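Local coordinates for mialostatin (Ixodes ricinus, PDB 6ZTK), which inhibits tick midgut and host cysteine cathepsins, restraining the digestion of blood proteins in the gut of the tick, at residues G32-P38 with L67-Q73; Y49-Q54 with K128-Y133; V78-F84 with C115-T121. All coordinates share one frame; numbering follows the deposited sequence.

Overall arrangement
Near the start of the modelled chain lies the short edge strand 34-36, and contact 1 pairs it with strand 60-74, closing a loop that contains helix 41-52. Contact 2 starts from the end of that helix, inside this loop, and reaches strand 127-136 at the other edge of the sheet; contacts 1 and 2 therefore cross. After 60-74 the chain turns into 78-92, and contact 3 joins this strand to 113-122 in the interior of the sheet. It follows contact 1 in series and is nested inside the loop of contact 2. Together they tie the five-stranded antiparallel cystatin sheet to its single long helix, and all three touch the bound detergent fragment.

Contact 1. Residues G32-P38 with L67-Q73. With TRT (fragment of triton X-100), chain C.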
loop_
_atom_site.group_PDB
_atom_site.type_symbol
_atom_site.label_atom_id
_atom_site.label_comp_id
_atom_site.label_asym_id
_atom_site.label_seq_id
_atom_site.Cartn_x
_atom_site.Cartn_y
_atom_site.Cartn_z
ATOM N N GLY A 32 -15.335 0.598 15.238
ATOM C CA GLY A 32 -14.035 1.030 15.828
ATOM C C GLY A 32 -13.288 1.903 14.832
ATOM O O GLY A 32 -12.524 2.772 15.290
ATOM N N TRP A 33 -13.543 1.708 13.533
ATOM C CA TRP A 33 -12.752 2.344 12.454
ATOM C C TRP A 33 -13.161 3.802 12.329
ATOM O O TRP A 33 -14.364 4.122 12.095
ATOM C CB TRP A 33 -12.842 1.613 11.111
ATOM C CG TRP A 33 -12.135 0.293 10.987
ATOM C CD1 TRP A 33 -12.763 -0.916 10.770
ATOM C CD2 TRP A 33 -10.726 -0.009 10.998
ATOM N NE1 TRP A 33 -11.838 -1.910 10.706
ATOM C CE2 TRP A 33 -10.570 -1.408 10.805
ATOM C CE3 TRP A 33 -9.555 0.729 11.164
ATOM C CZ2 TRP A 33 -9.343 -2.046 10.819
ATOM C CZ3 TRP A 33 -8.337 0.102 11.151
ATOM C CH2 TRP A 33 -8.215 -1.285 10.992
ATOM N N LYS A 34 -12.199 4.684 12.424
ATOM C CA LYS A 34 -12.404 6.125 12.298
ATOM C C LYS A 34 -11.875 6.547 10.933
ATOM O O LYS A 34 -10.720 6.261 10.604
ATOM C CB LYS A 34 -11.636 6.876 13.382
ATOM C CG LYS A 34 -11.708 8.382 13.256
ATOM C CD LYS A 34 -11.058 9.134 14.371
ATOM C CE LYS A 34 -11.215 10.632 14.229
ATOM N NZ LYS A 34 -10.505 11.362 15.293
ATOM N N THR A 35 -12.664 7.276 10.154
ATOM C CA THR A 35 -12.202 7.793 8.867
ATOM C C THR A 35 -11.193 8.912 9.017
ATOM O O THR A 35 -11.394 9.828 9.821
ATOM C CB THR A 35 -13.425 8.296 8.076
ATOM O OG1 THR A 35 -14.241 7.138 7.896
ATOM C CG2 THR A 35 -13.012 8.923 6.765
ATOM N N GLN A 36 -10.165 8.906 8.196
ATOM C CA GLN A 36 -9.112 9.908 8.205
ATOM C C GLN A 36 -9.012 10.491 6.805
ATOM O O GLN A 36 -9.607 9.962 5.834
ATOM C CB GLN A 36 -7.771 9.316 8.635
ATOM C CG GLN A 36 -7.800 8.628 9.994
ATOM C CD GLN A 36 -7.852 9.564 11.185
ATOM O OE1 GLN A 36 -7.630 10.778 11.063
ATOM N NE2 GLN A 36 -8.100 9.020 12.349
ATOM N N ASP A 37 -8.250 11.562 6.701
ATOM C CA ASP A 37 -8.033 12.311 5.443
ATOM C C ASP A 37 -7.036 11.583 4.555
ATOM O O ASP A 37 -5.856 11.491 4.894
ATOM C CB ASP A 37 -7.459 13.687 5.760
ATOM C CG ASP A 37 -7.336 14.608 4.560
ATOM O OD1 ASP A 37 -7.400 14.140 3.387
ATOM O OD2 ASP A 37 -7.175 15.814 4.825
ATOM N N PRO A 38 -7.462 10.991 3.410
ATOM C CA PRO A 38 -6.573 10.197 2.562
ATOM C C PRO A 38 -5.567 11.027 1.762
ATOM O O PRO A 38 -4.742 10.441 1.086
ATOM C CB PRO A 38 -7.555 9.449 1.645
ATOM C CG PRO A 38 -8.702 10.459 1.479
ATOM C CD PRO A 38 -8.824 11.107 2.839
ATOM N N LEU A 67 -4.398 6.785 -3.078
ATOM C CA LEU A 67 -4.996 6.366 -1.787
ATOM C C LEU A 67 -6.426 6.852 -1.794
ATOM O O LEU A 67 -6.682 8.098 -1.864
ATOM C CB LEU A 67 -4.160 6.905 -0.637
ATOM C CG LEU A 67 -4.641 6.547 0.757
ATOM C CD1 LEU A 67 -4.679 5.039 0.988
ATOM C CD2 LEU A 67 -3.748 7.190 1.797
ATOM N N LEU A 68 -7.350 5.936 -1.697
ATOM C CA LEU A 68 -8.793 6.246 -1.765
ATOM C C LEU A 68 -9.388 6.489 -0.405
ATOM O O LEU A 68 -10.296 7.331 -0.288
ATOM C CB LEU A 68 -9.533 5.115 -2.447
ATOM C CG LEU A 68 -9.123 4.797 -3.875
ATOM C CD1 LEU A 68 -9.810 3.545 -4.340
ATOM C CD2 LEU A 68 -9.461 5.952 -4.825
ATOM N N GLU A 69 -9.023 5.663 0.579
ATOM C CA GLU A 69 -9.666 5.670 1.895
ATOM C C GLU A 69 -8.644 5.247 2.947
ATOM O O GLU A 69 -7.836 4.382 2.674
ATOM C CB GLU A 69 -10.874 4.756 1.977
ATOM C CG GLU A 69 -11.686 4.859 3.248
ATOM C CD GLU A 69 -12.954 4.003 3.263
ATOM O OE1 GLU A 69 -13.226 3.244 2.262
ATOM O OE2 GLU A 69 -13.612 4.001 4.353
ATOM N N VAL A 70 -8.738 5.896 4.105
ATOM C CA VAL A 70 -7.929 5.544 5.300
ATOM C C VAL A 70 -8.843 5.489 6.495
ATOM O O VAL A 70 -9.567 6.478 6.731
ATOM C CB VAL A 70 -6.836 6.572 5.570
ATOM C CG1 VAL A 70 -6.050 6.213 6.839
ATOM C CG2 VAL A 70 -5.925 6.680 4.420
ATOM N N GLN A 71 -8.815 4.392 7.228
ATOM C CA GLN A 71 -9.505 4.328 8.524
ATOM C C GLN A 71 -8.493 3.852 9.569
ATOM O O GLN A 71 -7.544 3.121 9.213
ATOM C CB GLN A 71 -10.658 3.337 8.481
ATOM C CG GLN A 71 -11.807 3.803 7.551
ATOM C CD GLN A 71 -12.652 2.592 7.251
ATOM O OE1 GLN A 71 -12.259 1.691 6.510
ATOM N NE2 GLN A 71 -13.815 2.560 7.852
ATOM N N THR A 72 -8.737 4.213 10.823
ATOM C CA THR A 72 -7.802 3.868 11.914
ATOM C C THR A 72 -8.538 3.283 13.101
ATOM O O THR A 72 -9.718 3.609 13.369
ATOM C CB THR A 72 -6.954 5.073 12.302
ATOM O OG1 THR A 72 -7.864 6.084 12.748
ATOM C CG2 THR A 72 -6.032 5.555 11.226
ATOM N N GLN A 73 -7.796 2.509 13.874
ATOM C CA GLN A 73 -8.311 1.988 15.161
ATOM C C GLN A 73 -7.129 1.712 16.065
ATOM O O GLN A 73 -6.106 1.224 15.569
ATOM C CB GLN A 73 -9.046 0.632 15.084
ATOM C CG GLN A 73 -10.498 0.699 14.841
ATOM C CD GLN A 73 -11.087 -0.681 15.026
ATOM O OE1 GLN A 73 -11.420 -1.297 14.023
ATOM N NE2 GLN A 73 -11.028 -1.191 16.262
HETATM O O24 TRT C . 1.437 -14.023 14.808
HETATM C C23 TRT C . 2.089 -12.838 15.159
HETATM C C22 TRT C . 2.297 -12.049 13.890
HETATM O O21 TRT C . 1.742 -10.742 14.021
HETATM C C20 TRT C . 0.373 -10.636 13.645
HETATM C C19 TRT C . -0.418 -10.041 14.791
HETATM O O18 TRT C . 0.134 -8.782 15.155
HETATM C C17 TRT C . -0.246 -8.343 16.464
HETATM C C16 TRT C . -1.503 -7.483 16.443
HETATM O O15 TRT C . -2.343 -7.884 15.351
HETATM C C12 TRT C . -3.674 -7.527 15.360
HETATM C C13 TRT C . -4.124 -6.290 15.790
HETATM C C14 TRT C . -5.480 -5.991 15.761
HETATM C C11 TRT C . -4.581 -8.442 14.866
HETATM C C10 TRT C . -5.923 -8.119 14.813
HETATM C C9 TRT C . -6.417 -6.912 15.282
HETATM C C6 TRT C . -7.930 -6.639 15.328
HETATM C C8 TRT C . -8.240 -7.037 16.772
HETATM C C7 TRT C . -8.786 -7.549 14.434
HETATM C C5 TRT C . -8.323 -5.139 15.273
HETATM C C1 TRT C . -8.349 -4.317 13.966
HETATM C C2 TRT C . -9.620 -4.652 13.195
HETATM C C4 TRT C . -7.145 -4.621 13.097
HETATM C C3 TRT C . -8.334 -2.823 14.307
HETATM O O HOH W 1 -14.877 4.887 9.348
HETATM O O HOH W 2 -10.673 8.128 4.139
HETATM O O HOH W 3 -5.056 10.706 -1.623
#
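A chi1 of -72° sets the Trp33 indole beside its own backbone N, and the Gln73 chain, extended beyond CG, carries its amide across it. The two planes stand 82° apart, so Gln73 points OE1 down onto the ring face, with Trp33 CE2 at 3.3 Å. This crossing sits at one end of the antiparallel pairing between 34-36, the short edge strand of the cystatin sheet, and strand 60-74. Lys34 and Thr72 make a hydrogen-bonded pair, Lys34 N to Thr72 O and Thr72 N to Lys34 O both 2.9 Å. On their face of the sheet Gln36 bends at chi2 (-74°), which turns Gln36 NE2 back to donate, close to its amide plane, to Thr72 OG1 at 3.0 Å. Phe43 of the helix packs against Gln36 and Val70 here. On the other face one water gathers Trp33 O, Thr35 OG1 and Gln71 NE2. At Gln36 and Val70 one direct bond remains, Gln36 N to Val70 O at 2.9 Å, and a second water stands in for its return partner, donating to Gln36 O and accepting from Val70 N. Gln73 opens the sequence QIVAG, which matches the QxVxG loop that cystatins insert into the protease cleft, so Trp33 lies near the probable inhibitory edge. The detergent fragment settles there, its C2 lying 3.5 Å from Trp33 CZ2.

Contact 2. Residues Y49-Q54 with K128-Y133; sequences YAVSTQ and KRVLSY. With TRT (fragment of triton X-100), chain C.
Tyr49 and Lys128 meet at an oblique angle, with the lysine folded over one face of the ring. Bends at chi3 and chi4 bring Lys128 CE over the ring centre, 3.6 Å from the Tyr49 centroid, and leave NZ in a cation-pi position. Thr53 CG2 covers the opposite face near the rim, so the phenol is sandwiched between strand and helix end. Here the end of helix 41-52, which packs on the antiparallel sheet of the cystatin fold, meets the last strand. Val130 CG2 lies 3.8 Å from Tyr49 CE2 and meets Thr53 OG1 tip to tip at 3.7 Å. At the far end the Gln54 amide stacks on Tyr133, their planes 14° apart and the side chains running in opposite directions; Gln54 CG stands 3.4 Å from the ring centroid. The amide is held at both ends: Gln54 NE2 donates to Thr53 OG1 at 2.9 Å, which in turn donates to Ala50 O, while a water bridges Gln54 OE1 and Tyr133 O. Two more waters link Tyr49 OH to Val130 N and Lys128 O. Ring faces, methyl groups and bridging waters thus carry the join between helix end and strand.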
loop_
_atom_site.group_PDB
_atom_site.type_symbol
_atom_site.label_atom_id
_atom_site.label_comp_id
_atom_site.label_asym_id
_atom_site.label_seq_id
_atom_site.Cartn_x
_atom_site.Cartn_y
_atom_site.Cartn_z
ATOM N N TYR A 49 4.437 1.434 1.801
ATOM C CA TYR A 49 5.012 0.349 2.616
ATOM C C TYR A 49 4.290 -0.968 2.297
ATOM O O TYR A 49 4.889 -2.004 2.049
ATOM C CB TYR A 49 5.028 0.646 4.104
ATOM C CG TYR A 49 5.499 -0.545 4.858
ATOM C CD1 TYR A 49 6.826 -0.958 4.819
ATOM C CD2 TYR A 49 4.604 -1.296 5.609
ATOM C CE1 TYR A 49 7.242 -2.103 5.513
ATOM C CE2 TYR A 49 5.027 -2.404 6.314
ATOM C CZ TYR A 49 6.317 -2.839 6.211
ATOM O OH TYR A 49 6.694 -3.975 6.927
ATOM N N ALA A 50 2.949 -0.941 2.297
ATOM C CA ALA A 50 2.168 -2.156 2.091
ATOM C C ALA A 50 2.543 -2.779 0.758
ATOM O O ALA A 50 2.754 -3.968 0.642
ATOM C CB ALA A 50 0.688 -1.826 2.157
ATOM N N VAL A 51 2.555 -1.993 -0.336
ATOM C CA VAL A 51 2.840 -2.579 -1.695
ATOM C C VAL A 51 4.259 -3.144 -1.731
ATOM O O VAL A 51 4.454 -4.159 -2.413
ATOM C CB VAL A 51 2.656 -1.624 -2.903
ATOM C CG1 VAL A 51 1.249 -1.097 -2.967
ATOM C CG2 VAL A 51 3.676 -0.522 -3.060
ATOM N N SER A 52 5.152 -2.573 -0.955
ATOM C CA SER A 52 6.578 -3.034 -0.958
ATOM C C SER A 52 6.664 -4.454 -0.397
ATOM O O SER A 52 7.709 -5.104 -0.628
ATOM C CB SER A 52 7.446 -2.125 -0.203
ATOM O OG SER A 52 7.423 -2.268 1.189
ATOM N N THR A 53 5.671 -4.923 0.360
ATOM C CA THR A 53 5.727 -6.264 1.013
ATOM C C THR A 53 5.191 -7.356 0.089
ATOM O O THR A 53 5.210 -8.546 0.466
ATOM C CB THR A 53 4.987 -6.239 2.355
ATOM O OG1 THR A 53 3.568 -6.167 2.078
ATOM C CG2 THR A 53 5.445 -5.159 3.283
ATOM N N GLN A 54 4.631 -7.030 -1.102
ATOM C CA GLN A 54 3.880 -7.973 -1.923
ATOM C C GLN A 54 4.707 -8.420 -3.115
ATOM O O GLN A 54 4.881 -7.657 -4.089
ATOM C CB GLN A 54 2.543 -7.359 -2.265
ATOM C CG GLN A 54 1.749 -6.952 -1.038
ATOM C CD GLN A 54 1.326 -8.160 -0.219
ATOM O OE1 GLN A 54 0.656 -9.044 -0.729
ATOM N NE2 GLN A 54 1.752 -8.201 1.008
ATOM N N LYS A 128 6.154 -1.631 12.143
ATOM C CA LYS A 128 5.067 -1.611 11.152
ATOM C C LYS A 128 5.010 -3.014 10.570
ATOM O O LYS A 128 6.070 -3.578 10.195
ATOM C CB LYS A 128 5.262 -0.714 9.921
ATOM C CG LYS A 128 5.492 0.760 10.079
ATOM C CD LYS A 128 5.610 1.417 8.707
ATOM C CE LYS A 128 6.744 0.916 7.850
ATOM N NZ LYS A 128 7.952 1.758 7.998
ATOM N N ARG A 129 3.806 -3.592 10.491
ATOM C CA ARG A 129 3.607 -4.960 9.993
ATOM C C ARG A 129 2.327 -4.996 9.178
ATOM O O ARG A 129 1.283 -4.591 9.675
ATOM C CB ARG A 129 3.479 -5.965 11.145
ATOM C CG ARG A 129 3.048 -7.365 10.744
ATOM C CD ARG A 129 2.880 -8.191 12.011
ATOM N NE ARG A 129 2.470 -9.567 11.807
ATOM C CZ ARG A 129 2.472 -10.479 12.778
ATOM N NH1 ARG A 129 2.852 -10.124 13.996
ATOM N NH2 ARG A 129 2.083 -11.719 12.535
ATOM N N VAL A 130 2.431 -5.497 7.960
ATOM C CA VAL A 130 1.207 -5.728 7.163
ATOM C C VAL A 130 0.474 -6.946 7.702
ATOM O O VAL A 130 1.046 -8.046 7.686
ATOM C CB VAL A 130 1.532 -5.904 5.677
ATOM C CG1 VAL A 130 0.274 -6.270 4.897
ATOM C CG2 VAL A 130 2.161 -4.650 5.107
ATOM N N LEU A 131 -0.758 -6.767 8.144
ATOM C CA LEU A 131 -1.568 -7.926 8.614
ATOM C C LEU A 131 -2.361 -8.568 7.483
ATOM O O LEU A 131 -2.629 -9.767 7.526
ATOM C CB LEU A 131 -2.537 -7.454 9.685
ATOM C CG LEU A 131 -1.939 -6.863 10.952
ATOM C CD1 LEU A 131 -3.060 -6.505 11.928
ATOM C CD2 LEU A 131 -0.969 -7.851 11.558
ATOM N N SER A 132 -2.781 -7.784 6.498
ATOM C CA SER A 132 -3.602 -8.292 5.400
ATOM C C SER A 132 -3.325 -7.449 4.151
ATOM O O SER A 132 -2.993 -6.261 4.297
ATOM C CB SER A 132 -5.079 -8.274 5.763
ATOM O OG SER A 132 -5.536 -6.987 5.915
ATOM N N TYR A 133 -3.517 -8.072 2.992
ATOM C CA TYR A 133 -3.401 -7.337 1.688
ATOM C C TYR A 133 -4.212 -8.126 0.696
ATOM O O TYR A 133 -3.862 -9.302 0.410
ATOM C CB TYR A 133 -1.926 -7.204 1.303
ATOM C CG TYR A 133 -1.678 -6.336 0.088
ATOM C CD1 TYR A 133 -1.955 -6.783 -1.197
ATOM C CD2 TYR A 133 -1.077 -5.112 0.250
ATOM C CE1 TYR A 133 -1.675 -5.980 -2.298
ATOM C CE2 TYR A 133 -0.764 -4.297 -0.850
ATOM C CZ TYR A 133 -1.097 -4.742 -2.105
ATOM O OH TYR A 133 -0.782 -3.931 -3.186
HETATM O O24 TRT C . 1.437 -14.023 14.808
HETATM C C23 TRT C . 2.089 -12.838 15.159
HETATM C C22 TRT C . 2.297 -12.049 13.890
HETATM O O21 TRT C . 1.742 -10.742 14.021
HETATM C C20 TRT C . 0.373 -10.636 13.645
HETATM C C19 TRT C . -0.418 -10.041 14.791
HETATM O O18 TRT C . 0.134 -8.782 15.155
HETATM C C17 TRT C . -0.246 -8.343 16.464
HETATM C C16 TRT C . -1.503 -7.483 16.443
HETATM O O15 TRT C . -2.343 -7.884 15.351
HETATM C C12 TRT C . -3.674 -7.527 15.360
HETATM C C13 TRT C . -4.124 -6.290 15.790
HETATM C C14 TRT C . -5.480 -5.991 15.761
HETATM C C11 TRT C . -4.581 -8.442 14.866
HETATM C C10 TRT C . -5.923 -8.119 14.813
HETATM C C9 TRT C . -6.417 -6.912 15.282
HETATM C C6 TRT C . -7.930 -6.639 15.328
HETATM C C8 TRT C . -8.240 -7.037 16.772
HETATM C C7 TRT C . -8.786 -7.549 14.434
HETATM C C5 TRT C . -8.323 -5.139 15.273
HETATM C C1 TRT C . -8.349 -4.317 13.966
HETATM C C2 TRT C . -9.620 -4.652 13.195
HETATM C C4 TRT C . -7.145 -4.621 13.097
HETATM C C3 TRT C . -8.334 -2.823 14.307
HETATM O O HOH W 4 5.022 -6.299 7.021
HETATM O O HOH W 5 8.812 -3.380 8.779
HETATM O O HOH W 6 -1.326 -10.792 0.660
#

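Contact 3. Residues V78-F84 with C115-T121. With TRT (fragment of triton X-100), chain C.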
loop_
_atom_site.group_PDB
_atom_site.type_symbol
_atom_site.label_atom_id
_atom_site.label_comp_id
_atom_site.label_asym_id
_atom_site.label_seq_id
_atom_site.Cartn_x
_atom_site.Cartn_y
_atom_site.Cartn_z
ATOM N N VAL A 78 -1.437 1.095 16.860
ATOM C CA VAL A 78 -2.265 1.912 15.985
ATOM C C VAL A 78 -2.382 1.255 14.631
ATOM O O VAL A 78 -1.371 0.932 14.030
ATOM C CB VAL A 78 -1.658 3.326 15.860
ATOM C CG1 VAL A 78 -2.623 4.200 15.104
ATOM C CG2 VAL A 78 -1.342 3.897 17.235
ATOM N N ASN A 79 -3.604 0.963 14.231
ATOM C CA ASN A 79 -3.894 0.150 13.044
ATOM C C ASN A 79 -4.502 1.032 11.957
ATOM O O ASN A 79 -5.366 1.884 12.259
ATOM C CB ASN A 79 -4.859 -0.975 13.391
ATOM C CG ASN A 79 -4.286 -1.843 14.486
ATOM O OD1 ASN A 79 -3.415 -2.669 14.206
ATOM N ND2 ASN A 79 -4.692 -1.615 15.719
ATOM N N TYR A 80 -4.081 0.781 10.731
ATOM C CA TYR A 80 -4.488 1.571 9.552
ATOM C C TYR A 80 -5.108 0.631 8.540
ATOM O O TYR A 80 -4.495 -0.386 8.158
ATOM C CB TYR A 80 -3.284 2.279 8.925
ATOM C CG TYR A 80 -2.630 3.266 9.821
ATOM C CD1 TYR A 80 -1.654 2.831 10.713
ATOM C CD2 TYR A 80 -2.975 4.599 9.877
ATOM C CE1 TYR A 80 -1.053 3.702 11.592
ATOM C CE2 TYR A 80 -2.395 5.479 10.767
ATOM C CZ TYR A 80 -1.394 5.039 11.606
ATOM O OH TYR A 80 -0.883 5.930 12.513
ATOM N N LYS A 81 -6.322 0.910 8.101
ATOM C CA LYS A 81 -6.983 0.156 7.028
ATOM C C LYS A 81 -6.988 1.070 5.801
ATOM O O LYS A 81 -7.629 2.143 5.848
ATOM C CB LYS A 81 -8.400 -0.281 7.416
ATOM C CG LYS A 81 -9.097 -1.047 6.322
ATOM C CD LYS A 81 -10.463 -1.562 6.812
ATOM C CE LYS A 81 -11.186 -2.254 5.679
ATOM N NZ LYS A 81 -12.577 -2.616 6.068
ATOM N N LEU A 82 -6.220 0.681 4.792
ATOM C CA LEU A 82 -5.959 1.523 3.595
ATOM C C LEU A 82 -6.617 0.891 2.387
ATOM O O LEU A 82 -6.428 -0.315 2.130
ATOM C CB LEU A 82 -4.456 1.617 3.387
ATOM C CG LEU A 82 -3.651 2.067 4.591
ATOM C CD1 LEU A 82 -2.155 2.040 4.222
ATOM C CD2 LEU A 82 -4.037 3.438 5.026
ATOM N N LYS A 83 -7.290 1.729 1.594
ATOM C CA LYS A 83 -7.826 1.285 0.299
ATOM C C LYS A 83 -7.219 2.126 -0.808
ATOM O O LYS A 83 -7.248 3.333 -0.665
ATOM C CB LYS A 83 -9.344 1.417 0.255
ATOM C CG LYS A 83 -9.945 0.920 -1.051
ATOM C CD LYS A 83 -11.456 1.222 -1.082
ATOM C CE LYS A 83 -12.069 0.793 -2.397
ATOM N NZ LYS A 83 -13.518 1.144 -2.423
ATOM N N PHE A 84 -6.562 1.493 -1.754
ATOM C CA PHE A 84 -5.784 2.238 -2.749
ATOM C C PHE A 84 -5.728 1.491 -4.051
ATOM O O PHE A 84 -5.825 0.262 -4.095
ATOM C CB PHE A 84 -4.378 2.498 -2.181
ATOM C CG PHE A 84 -3.673 1.289 -1.647
ATOM C CD1 PHE A 84 -2.864 0.479 -2.440
ATOM C CD2 PHE A 84 -3.864 0.969 -0.336
ATOM C CE1 PHE A 84 -2.259 -0.664 -1.944
ATOM C CE2 PHE A 84 -3.288 -0.178 0.169
ATOM C CZ PHE A 84 -2.480 -0.989 -0.633
ATOM N N CYS A 115 -6.900 -2.354 -3.907
ATOM C CA CYS A 115 -6.420 -3.178 -2.792
ATOM C C CYS A 115 -6.823 -2.565 -1.449
ATOM O O CYS A 115 -6.903 -1.341 -1.272
ATOM C CB CYS A 115 -4.923 -3.204 -2.864
ATOM S SG CYS A 115 -4.289 -3.928 -4.398
ATOM N N THR A 116 -7.069 -3.431 -0.505
ATOM C CA THR A 116 -7.272 -3.080 0.896
ATOM C C THR A 116 -6.168 -3.744 1.692
ATOM O O THR A 116 -5.988 -4.985 1.561
ATOM C CB THR A 116 -8.669 -3.499 1.370
ATOM O OG1 THR A 116 -9.622 -2.780 0.553
ATOM C CG2 THR A 116 -8.903 -3.140 2.810
ATOM N N SER A 117 -5.514 -2.996 2.565
ATOM C CA SER A 117 -4.431 -3.540 3.417
ATOM C C SER A 117 -4.575 -2.980 4.812
ATOM O O SER A 117 -4.841 -1.796 4.953
ATOM C CB SER A 117 -3.088 -3.194 2.831
ATOM O OG SER A 117 -2.027 -3.724 3.613
ATOM N N ILE A 118 -4.447 -3.866 5.822
ATOM C CA ILE A 118 -4.392 -3.416 7.221
ATOM C C ILE A 118 -2.944 -3.482 7.704
ATOM O O ILE A 118 -2.336 -4.533 7.554
ATOM C CB ILE A 118 -5.318 -4.243 8.099
ATOM C CG1 ILE A 118 -6.762 -4.041 7.652
ATOM C CG2 ILE A 118 -5.115 -3.843 9.529
ATOM C CD1 ILE A 118 -7.737 -5.002 8.306
ATOM N N ILE A 119 -2.478 -2.391 8.272
ATOM C CA ILE A 119 -1.108 -2.286 8.817
ATOM C C ILE A 119 -1.217 -2.065 10.326
ATOM O O ILE A 119 -1.896 -1.121 10.767
ATOM C CB ILE A 119 -0.328 -1.180 8.133
ATOM C CG1 ILE A 119 -0.272 -1.424 6.625
ATOM C CG2 ILE A 119 1.064 -1.088 8.720
ATOM C CD1 ILE A 119 0.536 -0.382 5.962
ATOM N N TYR A 120 -0.521 -2.915 11.057
ATOM C CA TYR A 120 -0.372 -2.776 12.529
ATOM C C TYR A 120 0.895 -1.980 12.809
ATOM O O TYR A 120 1.955 -2.320 12.248
ATOM C CB TYR A 120 -0.277 -4.152 13.140
ATOM C CG TYR A 120 0.107 -4.213 14.579
ATOM C CD1 TYR A 120 -0.788 -3.861 15.563
ATOM C CD2 TYR A 120 1.353 -4.669 14.935
ATOM C CE1 TYR A 120 -0.474 -3.918 16.904
ATOM C CE2 TYR A 120 1.698 -4.741 16.287
ATOM C CZ TYR A 120 0.780 -4.374 17.259
ATOM O OH TYR A 120 1.120 -4.489 18.587
ATOM N N THR A 121 0.822 -0.973 13.650
ATOM C CA THR A 121 2.034 -0.224 14.034
ATOM C C THR A 121 2.134 -0.088 15.537
ATOM O O THR A 121 1.125 -0.065 16.265
ATOM C CB THR A 121 2.044 1.167 13.400
ATOM O OG1 THR A 121 1.119 2.057 14.025
ATOM C CG2 THR A 121 1.755 1.134 11.922
HETATM O O24 TRT C . 1.437 -14.023 14.808
HETATM C C23 TRT C . 2.089 -12.838 15.159
HETATM C C22 TRT C . 2.297 -12.049 13.890
HETATM O O21 TRT C . 1.742 -10.742 14.021
HETATM C C20 TRT C . 0.373 -10.636 13.645
HETATM C C19 TRT C . -0.418 -10.041 14.791
HETATM O O18 TRT C . 0.134 -8.782 15.155
HETATM C C17 TRT C . -0.246 -8.343 16.464
HETATM C C16 TRT C . -1.503 -7.483 16.443
HETATM O O15 TRT C . -2.343 -7.884 15.351
HETATM C C12 TRT C . -3.674 -7.527 15.360
HETATM C C13 TRT C . -4.124 -6.290 15.790
HETATM C C14 TRT C . -5.480 -5.991 15.761
HETATM C C11 TRT C . -4.581 -8.442 14.866
HETATM C C10 TRT C . -5.923 -8.119 14.813
HETATM C C9 TRT C . -6.417 -6.912 15.282
HETATM C C6 TRT C . -7.930 -6.639 15.328
HETATM C C8 TRT C . -8.240 -7.037 16.772
HETATM C C7 TRT C . -8.786 -7.549 14.434
HETATM C C5 TRT C . -8.323 -5.139 15.273
HETATM C C1 TRT C . -8.349 -4.317 13.966
HETATM C C2 TRT C . -9.620 -4.652 13.195
HETATM C C4 TRT C . -7.145 -4.621 13.097
HETATM C C3 TRT C . -8.334 -2.823 14.307
HETATM O O HOH W 7 1.477 4.765 13.476
#
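Val78 O takes two bonds from Thr121, one from Thr121 N at 2.9 Å and one from Thr121 OG1 at 2.7 Å, arriving from opposite faces of the carbonyl plane. A chi1 of 74° tucks the threonine hydroxyl back over its own backbone to make this possible. Thr121 OG1 also lies at the edge of the Tyr80 ring, and a water donating to it bonds Tyr80 OH as well. On the other face Asn79 OD1 is set in the plane of the Tyr120 ring, 3.2 Å from Tyr120 CD1. This oxygen is buried without a polar partner in the model, whereas Asn79 ND2 bonds Gln73 O and Val75 O. Detergent atom C16 covers one face of Tyr120, 3.7 Å from Tyr120 CE1. The backbones form a regular antiparallel ladder in the middle of the cystatin sheet, hydrogen-bonded and non-hydrogen-bonded pairs alternating from Val78-Thr121 to Phe84-Cys115. Along the face turned to helix 41-52, Leu82 CD1 touches Ile119 CD1 at 4.0 Å, and the Phe84 ring takes Cys115 CB over one face, 4.2 Å from its centroid, with Ser117 CB at its edge. Leu46 of the helix lies on Tyr80 and Leu82. Behind the first shell, Ser117 OG bonds Ser132 O, and the disulfide from Cys115 to Cys135 fastens this end to the last strand.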